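Local coordinates for ethanolamine utilization protein EutL (Clostridium perfringens E str. JGS1987, PDB 4TME), which forms trimeric, pore-containing tiles in the shell of the ethanolamine-utilization bacterial microcompartment and binds ethanolamine, which probably regulates opening of the pore, at residues C[146-151]-C[198-203]. Numbering follows the deposited sequence.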
ATOM      1  N   ALA C 146       7.647  30.456  -1.371  1.00 33.26           N
ATOM      2  CA  ALA C 146       8.552  29.463  -0.790  1.00 30.69           C
ATOM      3  C   ALA C 146       7.796  28.370  -0.038  1.00 29.56           C
ATOM      4  O   ALA C 146       6.694  28.602   0.478  1.00 30.98           O
ATOM      5  CB  ALA C 146       9.537  30.137   0.147  1.00 30.87           C
ATOM      6  N   LEU C 147       8.410  27.197   0.043  1.00 26.51           N
ATOM      7  CA  LEU C 147       7.907  26.103   0.883  1.00 27.28           C
ATOM      8  C   LEU C 147       9.009  25.479   1.707  1.00 28.20           C
ATOM      9  O   LEU C 147      10.160  25.442   1.281  1.00 29.10           O
ATOM     10  CB  LEU C 147       7.280  24.964   0.044  1.00 28.31           C
ATOM     11  CG  LEU C 147       5.961  25.184  -0.669  1.00 31.11           C
ATOM     12  CD1 LEU C 147       5.686  23.993  -1.530  1.00 29.80           C
ATOM     13  CD2 LEU C 147       4.835  25.419   0.347  1.00 33.41           C
ATOM     14  N   ALA C 148       8.636  24.950   2.880  1.00 26.23           N
ATOM     15  CA  ALA C 148       9.413  23.928   3.544  1.00 25.41           C
ATOM     16  C   ALA C 148       8.799  22.568   3.192  1.00 23.88           C
ATOM     17  O   ALA C 148       7.632  22.338   3.449  1.00 24.72           O
ATOM     18  CB  ALA C 148       9.413  24.138   5.050  1.00 26.35           C
ATOM     19  N   TYR C 149       9.585  21.707   2.570  1.00 22.71           N
ATOM     20  CA  TYR C 149       9.156  20.364   2.160  1.00 20.74           C
ATOM     21  C   TYR C 149       9.771  19.388   3.153  1.00 22.23           C
ATOM     22  O   TYR C 149      10.978  19.156   3.132  1.00 23.25           O
ATOM     23  CB  TYR C 149       9.609  20.123   0.714  1.00 21.33           C
ATOM     24  CG  TYR C 149       9.008  18.920  -0.001  1.00 21.28           C
ATOM     25  CD1 TYR C 149       8.534  17.805   0.679  1.00 21.98           C
ATOM     26  CD2 TYR C 149       8.934  18.916  -1.391  1.00 21.78           C
ATOM     27  CE1 TYR C 149       7.998  16.703  -0.019  1.00 21.87           C
ATOM     28  CE2 TYR C 149       8.422  17.856  -2.080  1.00 22.41           C
ATOM     29  CZ  TYR C 149       7.970  16.746  -1.405  1.00 21.59           C
ATOM     30  OH  TYR C 149       7.463  15.694  -2.116  1.00 22.28           O
ATOM     31  N   LEU C 150       8.934  18.899   4.080  1.00 20.47           N
ATOM     32  CA  LEU C 150       9.394  18.168   5.268  1.00 21.47           C
ATOM     33  C   LEU C 150       8.894  16.726   5.212  1.00 22.01           C
ATOM     34  O   LEU C 150       7.681  16.505   5.137  1.00 23.96           O
ATOM     35  CB  LEU C 150       8.874  18.850   6.532  1.00 21.12           C
ATOM     36  CG  LEU C 150       9.168  20.353   6.622  1.00 23.33           C
ATOM     37  CD1 LEU C 150       8.609  20.955   7.914  1.00 24.80           C
ATOM     38  CD2 LEU C 150      10.658  20.633   6.516  1.00 25.25           C
ATOM     39  N   VAL C 151       9.817  15.761   5.221  1.00 20.71           N
ATOM     40  CA  VAL C 151       9.451  14.347   5.163  1.00 20.39           C
ATOM     41  C   VAL C 151      10.307  13.532   6.125  1.00 20.87           C
ATOM     42  O   VAL C 151      11.507  13.714   6.189  1.00 21.01           O
ATOM     43  CB  VAL C 151       9.616  13.775   3.736  1.00 20.59           C
ATOM     44  CG1 VAL C 151       9.141  12.317   3.681  1.00 20.96           C
ATOM     45  CG2 VAL C 151       8.837  14.610   2.734  1.00 21.59           C
ATOM     46  N   ALA C 198      13.913  28.263   8.699  1.00 31.87           N
ATOM     47  CA  ALA C 198      13.851  28.019  10.143  1.00 31.89           C
ATOM     48  C   ALA C 198      13.014  26.748  10.416  1.00 31.15           C
ATOM     49  O   ALA C 198      13.306  25.980  11.333  1.00 30.43           O
ATOM     50  CB  ALA C 198      13.265  29.196  10.857  1.00 33.84           C
ATOM     51  N   ALA C 199      11.974  26.535   9.623  1.00 30.32           N
ATOM     52  CA  ALA C 199      11.129  25.353   9.817  1.00 29.51           C
ATOM     53  C   ALA C 199      11.929  24.102   9.436  1.00 29.25           C
ATOM     54  O   ALA C 199      11.881  23.075  10.132  1.00 28.89           O
ATOM     55  CB  ALA C 199       9.842  25.458   8.988  1.00 28.43           C
ATOM     56  N   CYS C 200      12.694  24.193   8.351  1.00 28.43           N
ATOM     57  CA  CYS C 200      13.515  23.064   7.917  1.00 27.96           C
ATOM     58  C   CYS C 200      14.551  22.710   8.995  1.00 28.39           C
ATOM     59  O   CYS C 200      14.738  21.535   9.304  1.00 27.73           O
ATOM     60  CB  CYS C 200      14.238  23.373   6.599  1.00 28.99           C
ATOM     61  SG  CYS C 200      13.165  23.391   5.151  1.00 28.97           S
ATOM     62  N   ASP C 201      15.201  23.724   9.561  1.00 28.92           N
ATOM     63  CA  ASP C 201      16.254  23.490  10.549  1.00 30.16           C
ATOM     64  C   ASP C 201      15.658  22.813  11.783  1.00 29.39           C
ATOM     65  O   ASP C 201      16.228  21.861  12.323  1.00 28.91           O
ATOM     66  CB  ASP C 201      16.942  24.796  10.964  1.00 33.99           C
ATOM     67  CG  ASP C 201      17.801  25.405   9.852  1.00 39.06           C
ATOM     68  OD1 ASP C 201      18.092  24.728   8.832  1.00 40.35           O
ATOM     69  OD2 ASP C 201      18.189  26.580  10.027  1.00 41.40           O
ATOM     70  N   ALA C 202      14.509  23.315  12.224  1.00 29.58           N
ATOM     71  CA  ALA C 202      13.832  22.770  13.402  1.00 29.79           C
ATOM     72  C   ALA C 202      13.342  21.345  13.161  1.00 27.15           C
ATOM     73  O   ALA C 202      13.428  20.491  14.063  1.00 27.28           O
ATOM     74  CB  ALA C 202      12.676  23.651  13.797  1.00 31.36           C
ATOM     75  N   PHE C 203      12.809  21.087  11.964  1.00 25.48           N
ATOM     76  CA  PHE C 203      12.342  19.751  11.590  1.00 24.15           C
ATOM     77  C   PHE C 203      13.525  18.779  11.639  1.00 25.39           C
ATOM     78  O   PHE C 203      13.438  17.713  12.245  1.00 25.27           O
ATOM     79  CB  PHE C 203      11.690  19.782  10.187  1.00 23.51           C
ATOM     80  CG  PHE C 203      11.068  18.468   9.755  1.00 23.64           C
ATOM     81  CD1 PHE C 203       9.782  18.141  10.150  1.00 23.70           C
ATOM     82  CD2 PHE C 203      11.753  17.585   8.943  1.00 24.51           C
ATOM     83  CE1 PHE C 203       9.202  16.938   9.767  1.00 22.74           C
ATOM     84  CE2 PHE C 203      11.166  16.386   8.546  1.00 23.40           C
ATOM     85  CZ  PHE C 203       9.899  16.069   8.960  1.00 23.10           C
TER
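Residues 146-151 of strand 146-152 and residues 198-203 of helix 193-212 run nearly parallel, the N-to-C directions of these short segments 13° apart and their axes 8.3 Å apart at closest approach, with Ala148 opposite Cys200. Ala148 and Leu150 point at the helix, and Ala199 and Phe203 point back. The main feature is a CH-pi contact: Leu150 CB sits 3.6 Å from the centroid of the Phe203 ring and only 4° off its normal. With chi1 at -175°, the Phe203 ring swings away from its own backbone nitrogen and reaches the strand, where it overlaps Leu150 coming the other way. Leu150 CD1 lies 3.8 Å from Phe203 CD1. Leu150 CD2 is 3.9 Å from Phe203 CB. Beyond the leucine, Val151 O meets the ring edge near its plane, 3.6 Å from Phe203 CE2, while the Val151 side chain points away from the helix and lines an ethanolamine pocket. Toward the N-terminal end of the strand segment, Ala148 CB is 3.8 Å from Cys200 SG, and the same sulfur touches Leu150 CD2. The contact is buried and largely apolar, packing a helix on the antiparallel sheet, consistent with the alpha/beta fold of a BMC domain. Helix 154-167 borders it through Leu161, which touches both Leu150 and Phe203. Strands 122-128 and 185-191 flank the strand, and on the sheet's other side Tyr149 packs on helix 44-57.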